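Long-range contacts in thioredoxin reductase (PDB 5UWY), which probably catalyses the NADPH-dependent reduction of the thioredoxin disulfide, passing electrons through a bound flavin-adenine dinucleotide and a redox-active cysteine pair: residues A[249-254]-A[264-269]; A[241-246]-A[256-261]; A[40-45]-A[60-65]. All blocks are in the same frame, centred on the assembly; numbering follows the deposited sequence.

Overall arrangement
All three contacts belong to the part of the chain that holds FAD, a Rossmann-type domain with a parallel sheet that includes strands 30-34, 105-108 and 271-273. Contact 3 comes first along the chain. It joins the loop after strand 30-34 to helix 59-71. Contacts 2 and 1 follow in the long loop between strands 239-241 and 271-273. Their segments alternate and touch, with centres about 7 Å apart. Contact 3 lies on the opposite side of the chain's centre from contact 2, about 23 Å away between centres. Contact 2 meets FAD at the adenine, contact 3 at the flavin and the adenosine ribose, so separate parts of the domain hold the cofactor.

Contact 1. Residues A[249-254]-A[264-269]; sequences LEITDS and MRTSIP
The end of Ile268 fits between Leu249 and Ile251, where two parts of an irregular loop in the FAD-binding, Rossmann-type domain come together. Ile268 CD1 lies 3.6 Å from Leu249 CB, close also to the CD2 branch of Leu249. The same CD1 is 3.9 Å from Ile251 CG2. Ile268 crosses both of these side chains at about a right angle. Ile251 CG2 also meets the methyl of Thr266, with 3.4 Å between the two CG2 atoms. Thr266 CG2 is placed opposite its own backbone N, which aims the methyl rather than the hydroxyl at Ile251. No direct hydrogen bond joins 249-254 to 264-269. A water bridges them beside the exposed Glu250 and Ser267. It donates to Glu250 O at 3.2 Å and lies 3.1 Å from Ser267 OG. Around these apolar side chains, Ile258 packs on both Ile251 and Thr266. Leu249 rests on Glu86 and Ile271, and Ile268 on Asn87, so the contact adjoins strands 84-87 and 271-273. Asp253 takes the backbone N-H of Trp257 on OD1. Nearby, Ile251 O probably accepts a hydrogen bond from Ile259 N at 2.9 Å.

Contact 2. Residues A[241-246]-A[256-261]; sequences PVTGMV and GWIITD. With FAD (flavin-adenine dinucleotide), chain B.
Pro241 lies flat over one face of the Trp257 indole, and this CH-pi packing is the tight part of the contact. Pro241 CG sits 3.6 Å above the plane of the Trp257 ring system, over its centre. On one flank of CG, Pro241 CB is 3.4 Å from Trp257 CE3. On the other, Pro241 CD makes a CH-pi contact with the six-membered ring, 16° off the ring normal. Beside it, Thr243 OG1 donates a hydrogen bond of 2.8 Å to Gly256 O. The donor lies in the carbonyl plane, on a lone pair, with a C=O...donor angle of 136°. Thr243 holds OG1 between its backbone N and carbonyl carbon (chi1 48°). This leaves CG2 to pass alongside Ile258 CG1 at 3.8 Å, the two side chains running in opposite directions.

The packing thins beyond these residues. Gly244 and Ile259 are exposed, and Thr260 and Asp261 lead away from 241-246. Their side chains are tied to other partners: Thr260 OG1 to Arg278, and Asp261 to Arg265 in a salt bridge. Val242, at the centre of an inverse gamma turn, points away from 256-261, with CG1 beside the adenine of FAD. The Met245 methyl, in a selenomethionine, lies near the adenine amino group.

Trp257 also has a cation-pi partner in Arg283. Val242 is bonded through its backbone to Gly111, just past strand 105-108. Ile258 packs on Ile108 of that strand and on Ala273 of strand 271-273, joining the contact to the FAD-domain sheet.

Contact 3. Residues A[40-45]-A[60-65]; sequences GQMNNT and PELAMK. With FAD (flavin-adenine dinucleotide), chain B.
Met42 O, which faces Pro60 CD across the contact at 4.2 Å, accepts the backbone N-H of Thr45 at 2.9 Å. A second bond, from Asn43 N to Gly40 O at 3.2 Å, closes the start of the same turn. Both bonds lie within the loop and shape the short 3-10 turn at 41-42. No hydrogen bond crosses between the segments, and side chains make the join.

Met42, built as selenomethionine, points at the helix. Its chain bends at the last torsion (chi3 107°), which brings the methyl CE against the branch of Leu62. CE is 3.4 Å from Leu62 CD2 and about as close to Leu62 CG. CE also comes within 4.1 Å of Ala63 N, on the helix backbone. Asn43 is partly exposed. Its ND2 rests over Pro60, 3.6 Å from Pro60 CA and near CG of the ring. The same ND2 is 4.2 Å from Ala63 CB, so ND2 approaches two residues about one helical turn apart, the second only loosely.

Segment 40-45 also lines the FAD pocket. The side chain of Thr45 lies over the flavin, with OG1 by C5X and C9A and CG2 by N5. Gly40 CA passes close to O3B of the adenosine ribose. The helix thus backs a loop that follows the cofactor.

Leu62 is covered further by Tyr51, Tyr54 and Ile57 in the intervening loop. Thr45 is bonded through its backbone to Gly59. Lys65 packs on Tyr54 of the second subunit, so helix 59-71 meets both the loop after strand 30-34 and the dimer partner.

Contact 1. Residues A[249-254]-A[264-269]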
loop_
_atom_site.group_PDB
_atom_site.type_symbol
_atom_site.label_atom_id
_atom_site.label_comp_id
_atom_site.label_asym_id
_atom_site.label_seq_id
_atom_site.Cartn_x
_atom_site.Cartn_y
_atom_site.Cartn_z
ATOM N N LEU A 249 3.618 27.103 -1.764
ATOM C CA LEU A 249 3.094 26.431 -2.944
ATOM C C LEU A 249 1.582 26.244 -2.928
ATOM O O LEU A 249 1.020 25.845 -3.952
ATOM C CB LEU A 249 3.778 25.067 -3.116
ATOM C CG LEU A 249 5.250 25.053 -3.545
ATOM C CD1 LEU A 249 6.176 25.518 -2.426
ATOM C CD2 LEU A 249 5.658 23.667 -4.027
ATOM N N GLU A 250 0.919 26.521 -1.802
ATOM C CA GLU A 250 -0.540 26.421 -1.693
ATOM C C GLU A 250 -1.037 25.021 -2.046
ATOM O O GLU A 250 -2.078 24.850 -2.684
ATOM C CB GLU A 250 -1.234 27.477 -2.556
ATOM C CG GLU A 250 -1.015 28.902 -2.082
ATOM C CD GLU A 250 -1.320 29.925 -3.159
ATOM O OE1 GLU A 250 -0.374 30.362 -3.849
ATOM O OE2 GLU A 250 -2.503 30.291 -3.316
ATOM N N ILE A 251 -0.281 24.004 -1.627
ATOM C CA ILE A 251 -0.672 22.617 -1.827
ATOM C C ILE A 251 -1.159 21.971 -0.542
ATOM O O ILE A 251 -1.574 20.803 -0.558
ATOM C CB ILE A 251 0.490 21.808 -2.432
ATOM C CG1 ILE A 251 1.525 21.470 -1.362
ATOM C CG2 ILE A 251 1.158 22.613 -3.528
ATOM C CD1 ILE A 251 2.786 20.832 -1.917
ATOM N N THR A 252 -1.131 22.698 0.567
ATOM C CA THR A 252 -1.537 22.195 1.868
ATOM C C THR A 252 -2.955 22.651 2.195
ATOM O O THR A 252 -3.515 23.545 1.556
ATOM C CB THR A 252 -0.565 22.672 2.951
ATOM O OG1 THR A 252 -0.379 24.090 2.833
ATOM C CG2 THR A 252 0.780 21.985 2.794
ATOM N N ASP A 253 -3.535 22.019 3.212
ATOM C CA ASP A 253 -4.829 22.430 3.731
ATOM C C ASP A 253 -4.613 23.387 4.904
ATOM O O ASP A 253 -3.492 23.830 5.173
ATOM C CB ASP A 253 -5.667 21.208 4.111
ATOM C CG ASP A 253 -5.033 20.372 5.213
ATOM O OD1 ASP A 253 -3.891 20.668 5.619
ATOM O OD2 ASP A 253 -5.686 19.412 5.675
ATOM N N SER A 254 -5.692 23.717 5.617
ATOM C CA SER A 254 -5.582 24.651 6.733
ATOM C C SER A 254 -4.669 24.104 7.825
ATOM O O SER A 254 -3.905 24.856 8.441
ATOM C CB SER A 254 -6.968 24.965 7.293
ATOM O OG SER A 254 -7.767 23.796 7.354
HETATM N N MSE A 264 -1.588 10.523 -6.340
HETATM C CA MSE A 264 -0.525 11.076 -5.513
HETATM C C MSE A 264 -0.059 12.430 -6.035
HETATM O O MSE A 264 0.905 12.986 -5.514
HETATM C CB MSE A 264 0.677 10.120 -5.452
HETATM C CG MSE A 264 0.494 8.893 -4.574
HETATM SE SE MSE A 264 -0.571 9.155 -2.967
HETATM C CE MSE A 264 -2.181 8.189 -3.471
ATOM N N ARG A 265 -0.719 12.964 -7.062
ATOM C CA ARG A 265 -0.246 14.202 -7.666
ATOM C C ARG A 265 -0.936 15.413 -7.048
ATOM O O ARG A 265 -2.094 15.357 -6.625
ATOM C CB ARG A 265 -0.427 14.205 -9.192
ATOM C CG ARG A 265 -1.846 14.054 -9.704
ATOM C CD ARG A 265 -1.877 13.362 -11.061
ATOM N NE ARG A 265 -3.242 13.068 -11.495
ATOM C CZ ARG A 265 -3.551 12.192 -12.444
ATOM N NH1 ARG A 265 -2.590 11.522 -13.064
ATOM N NH2 ARG A 265 -4.818 11.982 -12.774
ATOM N N THR A 266 -0.193 16.510 -7.002
ATOM C CA THR A 266 -0.548 17.761 -6.353
ATOM C C THR A 266 -1.168 18.719 -7.378
ATOM O O THR A 266 -1.093 18.500 -8.588
ATOM C CB THR A 266 0.719 18.319 -5.681
ATOM O OG1 THR A 266 0.919 17.660 -4.425
ATOM C CG2 THR A 266 0.687 19.802 -5.449
ATOM N N SER A 267 -1.839 19.765 -6.881
ATOM C CA SER A 267 -2.298 20.843 -7.752
ATOM C C SER A 267 -1.173 21.428 -8.606
ATOM O O SER A 267 -1.454 22.033 -9.644
ATOM C CB SER A 267 -2.937 21.954 -6.921
ATOM O OG SER A 267 -1.991 22.531 -6.038
ATOM N N ILE A 268 0.074 21.261 -8.188
ATOM C CA ILE A 268 1.231 21.707 -8.984
ATOM C C ILE A 268 1.696 20.518 -9.827
ATOM O O ILE A 268 2.148 19.514 -9.270
ATOM C CB ILE A 268 2.363 22.205 -8.079
ATOM C CG1 ILE A 268 1.918 23.443 -7.303
ATOM C CG2 ILE A 268 3.599 22.510 -8.911
ATOM C CD1 ILE A 268 3.039 24.130 -6.560
ATOM N N PRO A 269 1.614 20.611 -11.158
ATOM C CA PRO A 269 2.039 19.474 -11.991
ATOM C C PRO A 269 3.525 19.192 -11.828
ATOM O O PRO A 269 4.358 20.101 -11.859
ATOM C CB PRO A 269 1.704 19.938 -13.417
ATOM C CG PRO A 269 0.757 21.095 -13.250
ATOM C CD PRO A 269 1.142 21.743 -11.961
HETATM O O HOH W 1 -3.937 22.415 -3.637
#

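Contact 2. Residues A[241-246]-A[256-261]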
loop_
_atom_site.group_PDB
_atom_site.type_symbol
_atom_site.label_atom_id
_atom_site.label_comp_id
_atom_site.label_asym_id
_atom_site.label_seq_id
_atom_site.Cartn_x
_atom_site.Cartn_y
_atom_site.Cartn_z
ATOM N N PRO A 241 2.302 17.767 10.526
ATOM C CA PRO A 241 2.898 17.427 9.230
ATOM C C PRO A 241 4.116 18.292 8.969
ATOM O O PRO A 241 4.142 19.478 9.305
ATOM C CB PRO A 241 1.775 17.725 8.231
ATOM C CG PRO A 241 0.924 18.737 8.921
ATOM C CD PRO A 241 0.976 18.391 10.382
ATOM N N VAL A 242 5.144 17.682 8.383
ATOM C CA VAL A 242 6.371 18.400 8.047
ATOM C C VAL A 242 6.135 19.037 6.682
ATOM O O VAL A 242 6.424 18.453 5.637
ATOM C CB VAL A 242 7.592 17.490 8.061
ATOM C CG1 VAL A 242 8.845 18.332 8.098
ATOM C CG2 VAL A 242 7.538 16.546 9.251
ATOM N N THR A 243 5.596 20.258 6.691
ATOM C CA THR A 243 5.290 20.974 5.458
ATOM C C THR A 243 5.762 22.422 5.524
ATOM O O THR A 243 5.195 23.297 4.863
ATOM C CB THR A 243 3.795 20.920 5.147
ATOM O OG1 THR A 243 3.048 21.251 6.324
ATOM C CG2 THR A 243 3.404 19.531 4.666
ATOM N N GLY A 244 6.801 22.690 6.317
ATOM C CA GLY A 244 7.345 24.034 6.364
ATOM C C GLY A 244 7.999 24.455 5.065
ATOM O O GLY A 244 8.044 25.647 4.747
HETATM N N MSE A 245 8.500 23.496 4.292
HETATM C CA MSE A 245 9.233 23.819 3.074
HETATM C C MSE A 245 8.349 23.842 1.826
HETATM O O MSE A 245 8.856 23.860 0.704
HETATM C CB MSE A 245 10.406 22.843 2.878
HETATM C CG MSE A 245 10.074 21.449 2.334
HETATM SE SE MSE A 245 8.477 20.577 3.031
HETATM C CE MSE A 245 9.132 20.143 4.810
ATOM N N VAL A 246 7.029 23.857 2.017
ATOM C CA VAL A 246 6.097 23.965 0.898
ATOM C C VAL A 246 4.990 24.955 1.230
ATOM O O VAL A 246 3.902 24.902 0.646
ATOM C CB VAL A 246 5.502 22.595 0.520
ATOM C CG1 VAL A 246 6.568 21.709 -0.085
ATOM C CG2 VAL A 246 4.863 21.932 1.733
ATOM N N GLY A 256 -2.240 22.009 7.243
ATOM C CA GLY A 256 -0.911 21.856 6.691
ATOM C C GLY A 256 -0.607 20.537 6.016
ATOM O O GLY A 256 0.552 20.306 5.657
ATOM N N TRP A 257 -1.595 19.667 5.837
ATOM C CA TRP A 257 -1.388 18.410 5.132
ATOM C C TRP A 257 -1.544 18.631 3.633
ATOM O O TRP A 257 -2.403 19.399 3.192
ATOM C CB TRP A 257 -2.375 17.346 5.618
ATOM C CG TRP A 257 -2.506 17.291 7.112
ATOM C CD1 TRP A 257 -3.336 18.044 7.889
ATOM C CD2 TRP A 257 -1.772 16.450 8.007
ATOM N NE1 TRP A 257 -3.170 17.720 9.212
ATOM C CE2 TRP A 257 -2.214 16.744 9.311
ATOM C CE3 TRP A 257 -0.785 15.477 7.832
ATOM C CZ2 TRP A 257 -1.706 16.098 10.431
ATOM C CZ3 TRP A 257 -0.283 14.838 8.947
ATOM C CH2 TRP A 257 -0.742 15.154 10.228
ATOM N N ILE A 258 -0.704 17.957 2.855
ATOM C CA ILE A 258 -0.696 18.140 1.408
ATOM C C ILE A 258 -1.917 17.464 0.802
ATOM O O ILE A 258 -2.281 16.342 1.178
ATOM C CB ILE A 258 0.607 17.595 0.799
ATOM C CG1 ILE A 258 1.814 18.136 1.564
ATOM C CG2 ILE A 258 0.704 17.976 -0.669
ATOM C CD1 ILE A 258 3.138 17.757 0.959
ATOM N N ILE A 259 -2.554 18.151 -0.144
ATOM C CA ILE A 259 -3.727 17.633 -0.837
ATOM C C ILE A 259 -3.279 16.950 -2.123
ATOM O O ILE A 259 -2.578 17.552 -2.944
ATOM C CB ILE A 259 -4.729 18.759 -1.139
ATOM C CG1 ILE A 259 -5.402 19.242 0.144
ATOM C CG2 ILE A 259 -5.766 18.288 -2.146
ATOM C CD1 ILE A 259 -5.491 20.746 0.246
ATOM N N THR A 260 -3.672 15.689 -2.294
ATOM C CA THR A 260 -3.435 14.950 -3.528
ATOM C C THR A 260 -4.727 14.260 -3.945
ATOM O O THR A 260 -5.754 14.353 -3.266
ATOM C CB THR A 260 -2.321 13.904 -3.375
ATOM O OG1 THR A 260 -2.831 12.759 -2.680
ATOM C CG2 THR A 260 -1.132 14.473 -2.616
ATOM N N ASP A 261 -4.662 13.544 -5.065
ATOM C CA ASP A 261 -5.765 12.759 -5.587
ATOM C C ASP A 261 -5.380 11.279 -5.595
ATOM O O ASP A 261 -4.406 10.872 -4.943
ATOM C CB ASP A 261 -6.125 13.274 -6.978
ATOM C CG ASP A 261 -5.002 13.077 -7.967
ATOM O OD1 ASP A 261 -3.843 13.306 -7.576
ATOM O OD2 ASP A 261 -5.276 12.692 -9.125
HETATM P PA FAD B . 7.898 9.272 7.869
HETATM O O1A FAD B . 8.515 7.922 7.926
HETATM O O2A FAD B . 7.477 9.882 9.209
HETATM O O5B FAD B . 8.847 10.290 7.169
HETATM C C5B FAD B . 9.699 11.162 7.939
HETATM C C4B FAD B . 11.010 11.341 7.223
HETATM O O4B FAD B . 11.045 12.653 6.612
HETATM C C3B FAD B . 12.248 11.237 8.118
HETATM O O3B FAD B . 13.245 10.402 7.534
HETATM C C2B FAD B . 12.705 12.692 8.250
HETATM O O2B FAD B . 14.115 12.770 8.441
HETATM C C1B FAD B . 12.294 13.240 6.886
HETATM N N9A FAD B . 12.163 14.696 6.817
HETATM C C8A FAD B . 11.190 15.482 7.379
HETATM N N7A FAD B . 11.331 16.766 7.143
HETATM C C5A FAD B . 12.477 16.826 6.368
HETATM C C6A FAD B . 13.169 17.907 5.783
HETATM N N6A FAD B . 12.786 19.179 5.899
HETATM N N1A FAD B . 14.282 17.622 5.069
HETATM C C2A FAD B . 14.667 16.349 4.951
HETATM N N3A FAD B . 14.095 15.254 5.454
HETATM C C4A FAD B . 12.999 15.565 6.157
HETATM N N1 FAD B . 3.670 1.887 11.634
HETATM C C2 FAD B . 3.088 0.664 11.455
HETATM O O2 FAD B . 2.836 0.222 10.327
HETATM N N3 FAD B . 2.775 -0.112 12.558
HETATM C C4 FAD B . 2.987 0.227 13.877
HETATM O O4 FAD B . 2.665 -0.549 14.775
HETATM C C4X FAD B . 3.600 1.530 14.058
HETATM N N5 FAD B . 3.834 1.933 15.275
HETATM C C5X FAD B . 4.416 3.176 15.449
HETATM C C6 FAD B . 4.672 3.617 16.746
HETATM C C7 FAD B . 5.258 4.855 16.980
HETATM C C7M FAD B . 5.519 5.296 18.397
HETATM C C8 FAD B . 5.597 5.677 15.892
HETATM C C8M FAD B . 6.233 7.025 16.111
HETATM C C9 FAD B . 5.343 5.241 14.595
HETATM C C9A FAD B . 4.757 4.001 14.365
HETATM N N10 FAD B . 4.470 3.533 13.063
HETATM C C10 FAD B . 3.903 2.291 12.874
HETATM C "C1'" FAD B . 4.837 4.331 11.879
HETATM C "C2'" FAD B . 3.670 5.084 11.249
HETATM O "O2'" FAD B . 2.967 4.254 10.324
HETATM C "C3'" FAD B . 4.212 6.301 10.497
HETATM O "O3'" FAD B . 3.118 7.173 10.242
HETATM C "C4'" FAD B . 4.932 6.013 9.174
HETATM O "O4'" FAD B . 6.231 5.483 9.440
HETATM C "C5'" FAD B . 5.057 7.251 8.309
HETATM O "O5'" FAD B . 5.753 6.919 7.088
HETATM P P FAD B . 6.125 8.033 6.030
HETATM O O1P FAD B . 4.851 8.495 5.318
HETATM O O2P FAD B . 7.204 7.613 5.101
HETATM O O3P FAD B . 6.621 9.247 6.929
#

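Contact 3. Residues A[40-45]-A[60-65]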
loop_
_atom_site.group_PDB
_atom_site.type_symbol
_atom_site.label_atom_id
_atom_site.label_comp_id
_atom_site.label_asym_id
_atom_site.label_seq_id
_atom_site.Cartn_x
_atom_site.Cartn_y
_atom_site.Cartn_z
ATOM N N GLY A 40 12.718 7.182 9.186
ATOM C CA GLY A 40 11.699 8.096 9.680
ATOM C C GLY A 40 11.161 7.667 11.031
ATOM O O GLY A 40 11.895 7.176 11.896
ATOM N N GLN A 41 9.848 7.842 11.213
ATOM C CA GLN A 41 9.178 7.470 12.456
ATOM C C GLN A 41 9.344 5.998 12.803
ATOM O O GLN A 41 8.971 5.596 13.912
ATOM C CB GLN A 41 7.683 7.783 12.373
ATOM C CG GLN A 41 7.324 9.254 12.363
ATOM C CD GLN A 41 5.827 9.473 12.226
ATOM O OE1 GLN A 41 5.361 10.085 11.264
ATOM N NE2 GLN A 41 5.065 8.966 13.188
HETATM N N MSE A 42 9.870 5.188 11.895
HETATM C CA MSE A 42 10.009 3.766 12.152
HETATM C C MSE A 42 11.074 3.455 13.183
HETATM O O MSE A 42 10.958 2.499 13.952
HETATM C CB MSE A 42 10.358 3.029 10.871
HETATM C CG MSE A 42 9.179 2.571 10.072
HETATM SE SE MSE A 42 9.848 1.977 8.359
HETATM C CE MSE A 42 9.635 0.112 8.648
ATOM N N ASN A 43 12.133 4.261 13.170
ATOM C CA ASN A 43 13.284 4.035 14.034
ATOM C C ASN A 43 12.912 4.216 15.501
ATOM O O ASN A 43 13.737 3.986 16.389
ATOM C CB ASN A 43 14.423 4.979 13.646
ATOM C CG ASN A 43 15.000 4.669 12.279
ATOM O OD1 ASN A 43 15.068 5.539 11.410
ATOM N ND2 ASN A 43 15.441 3.432 12.089
ATOM N N ASN A 44 11.668 4.616 15.764
ATOM C CA ASN A 44 11.166 4.809 17.117
ATOM C C ASN A 44 10.208 3.708 17.555
ATOM O O ASN A 44 9.661 3.782 18.660
ATOM C CB ASN A 44 10.481 6.174 17.238
ATOM C CG ASN A 44 11.413 7.326 16.916
ATOM O OD1 ASN A 44 12.498 7.127 16.366
ATOM N ND2 ASN A 44 10.999 8.537 17.266
ATOM N N THR A 45 9.995 2.688 16.728
ATOM C CA THR A 45 9.017 1.644 17.006
ATOM C C THR A 45 9.725 0.361 17.420
ATOM O O THR A 45 10.619 -0.118 16.714
ATOM C CB THR A 45 8.124 1.386 15.789
ATOM O OG1 THR A 45 7.544 2.622 15.353
ATOM C CG2 THR A 45 7.010 0.411 16.145
ATOM N N PRO A 60 14.083 -0.343 13.047
ATOM C CA PRO A 60 15.374 -0.194 12.352
ATOM C C PRO A 60 15.693 -1.303 11.361
ATOM O O PRO A 60 16.152 -1.006 10.249
ATOM C CB PRO A 60 16.378 -0.159 13.511
ATOM C CG PRO A 60 15.604 0.445 14.632
ATOM C CD PRO A 60 14.215 -0.117 14.499
ATOM N N GLU A 61 15.478 -2.573 11.717
ATOM C CA GLU A 61 15.863 -3.640 10.797
ATOM C C GLU A 61 14.947 -3.693 9.581
ATOM O O GLU A 61 15.387 -4.088 8.493
ATOM C CB GLU A 61 15.893 -4.997 11.508
ATOM C CG GLU A 61 14.734 -5.277 12.444
ATOM C CD GLU A 61 14.938 -6.551 13.251
ATOM O OE1 GLU A 61 15.275 -7.594 12.649
ATOM O OE2 GLU A 61 14.768 -6.509 14.487
ATOM N N LEU A 62 13.683 -3.297 9.733
ATOM C CA LEU A 62 12.810 -3.204 8.569
ATOM C C LEU A 62 13.178 -2.002 7.708
ATOM O O LEU A 62 13.125 -2.074 6.474
ATOM C CB LEU A 62 11.349 -3.129 9.008
ATOM C CG LEU A 62 10.345 -3.153 7.854
ATOM C CD1 LEU A 62 10.603 -4.324 6.925
ATOM C CD2 LEU A 62 8.898 -3.162 8.346
ATOM N N ALA A 63 13.557 -0.890 8.344
ATOM C CA ALA A 63 14.028 0.271 7.598
ATOM C C ALA A 63 15.251 -0.074 6.759
ATOM O O ALA A 63 15.343 0.316 5.588
ATOM C CB ALA A 63 14.339 1.415 8.561
HETATM N N MSE A 64 16.192 -0.816 7.334
HETATM C CA MSE A 64 17.388 -1.216 6.608
HETATM C C MSE A 64 17.059 -2.239 5.528
HETATM O O MSE A 64 17.613 -2.193 4.428
HETATM C CB MSE A 64 18.438 -1.776 7.570
HETATM C CG MSE A 64 19.855 -1.332 7.255
HETATM SE SE MSE A 64 19.973 0.586 6.922
HETATM C CE MSE A 64 19.179 1.239 8.581
ATOM N N LYS A 65 16.148 -3.164 5.842
ATOM C CA LYS A 65 15.732 -4.141 4.844
ATOM C C LYS A 65 14.975 -3.491 3.694
ATOM O O LYS A 65 14.874 -4.087 2.616
ATOM C CB LYS A 65 14.883 -5.236 5.492
ATOM C CG LYS A 65 14.956 -6.565 4.760
ATOM C CD LYS A 65 15.253 -7.708 5.719
ATOM C CE LYS A 65 15.653 -8.969 4.964
ATOM N NZ LYS A 65 14.479 -9.656 4.358
HETATM P PA FAD B . 7.898 9.272 7.869
HETATM O O1A FAD B . 8.515 7.922 7.926
HETATM O O2A FAD B . 7.477 9.882 9.209
HETATM O O5B FAD B . 8.847 10.290 7.169
HETATM C C5B FAD B . 9.699 11.162 7.939
HETATM C C4B FAD B . 11.010 11.341 7.223
HETATM O O4B FAD B . 11.045 12.653 6.612
HETATM C C3B FAD B . 12.248 11.237 8.118
HETATM O O3B FAD B . 13.245 10.402 7.534
HETATM C C2B FAD B . 12.705 12.692 8.250
HETATM O O2B FAD B . 14.115 12.770 8.441
HETATM C C1B FAD B . 12.294 13.240 6.886
HETATM N N9A FAD B . 12.163 14.696 6.817
HETATM C C8A FAD B . 11.190 15.482 7.379
HETATM N N7A FAD B . 11.331 16.766 7.143
HETATM C C5A FAD B . 12.477 16.826 6.368
HETATM C C6A FAD B . 13.169 17.907 5.783
HETATM N N6A FAD B . 12.786 19.179 5.899
HETATM N N1A FAD B . 14.282 17.622 5.069
HETATM C C2A FAD B . 14.667 16.349 4.951
HETATM N N3A FAD B . 14.095 15.254 5.454
HETATM C C4A FAD B . 12.999 15.565 6.157
HETATM N N1 FAD B . 3.670 1.887 11.634
HETATM C C2 FAD B . 3.088 0.664 11.455
HETATM O O2 FAD B . 2.836 0.222 10.327
HETATM N N3 FAD B . 2.775 -0.112 12.558
HETATM C C4 FAD B . 2.987 0.227 13.877
HETATM O O4 FAD B . 2.665 -0.549 14.775
HETATM C C4X FAD B . 3.600 1.530 14.058
HETATM N N5 FAD B . 3.834 1.933 15.275
HETATM C C5X FAD B . 4.416 3.176 15.449
HETATM C C6 FAD B . 4.672 3.617 16.746
HETATM C C7 FAD B . 5.258 4.855 16.980
HETATM C C7M FAD B . 5.519 5.296 18.397
HETATM C C8 FAD B . 5.597 5.677 15.892
HETATM C C8M FAD B . 6.233 7.025 16.111
HETATM C C9 FAD B . 5.343 5.241 14.595
HETATM C C9A FAD B . 4.757 4.001 14.365
HETATM N N10 FAD B . 4.470 3.533 13.063
HETATM C C10 FAD B . 3.903 2.291 12.874
HETATM C "C1'" FAD B . 4.837 4.331 11.879
HETATM C "C2'" FAD B . 3.670 5.084 11.249
HETATM O "O2'" FAD B . 2.967 4.254 10.324
HETATM C "C3'" FAD B . 4.212 6.301 10.497
HETATM O "O3'" FAD B . 3.118 7.173 10.242
HETATM C "C4'" FAD B . 4.932 6.013 9.174
HETATM O "O4'" FAD B . 6.231 5.483 9.440
HETATM C "C5'" FAD B . 5.057 7.251 8.309
HETATM O "O5'" FAD B . 5.753 6.919 7.088
HETATM P P FAD B . 6.125 8.033 6.030
HETATM O O1P FAD B . 4.851 8.495 5.318
HETATM O O2P FAD B . 7.204 7.613 5.101
HETATM O O3P FAD B . 6.621 9.247 6.929
#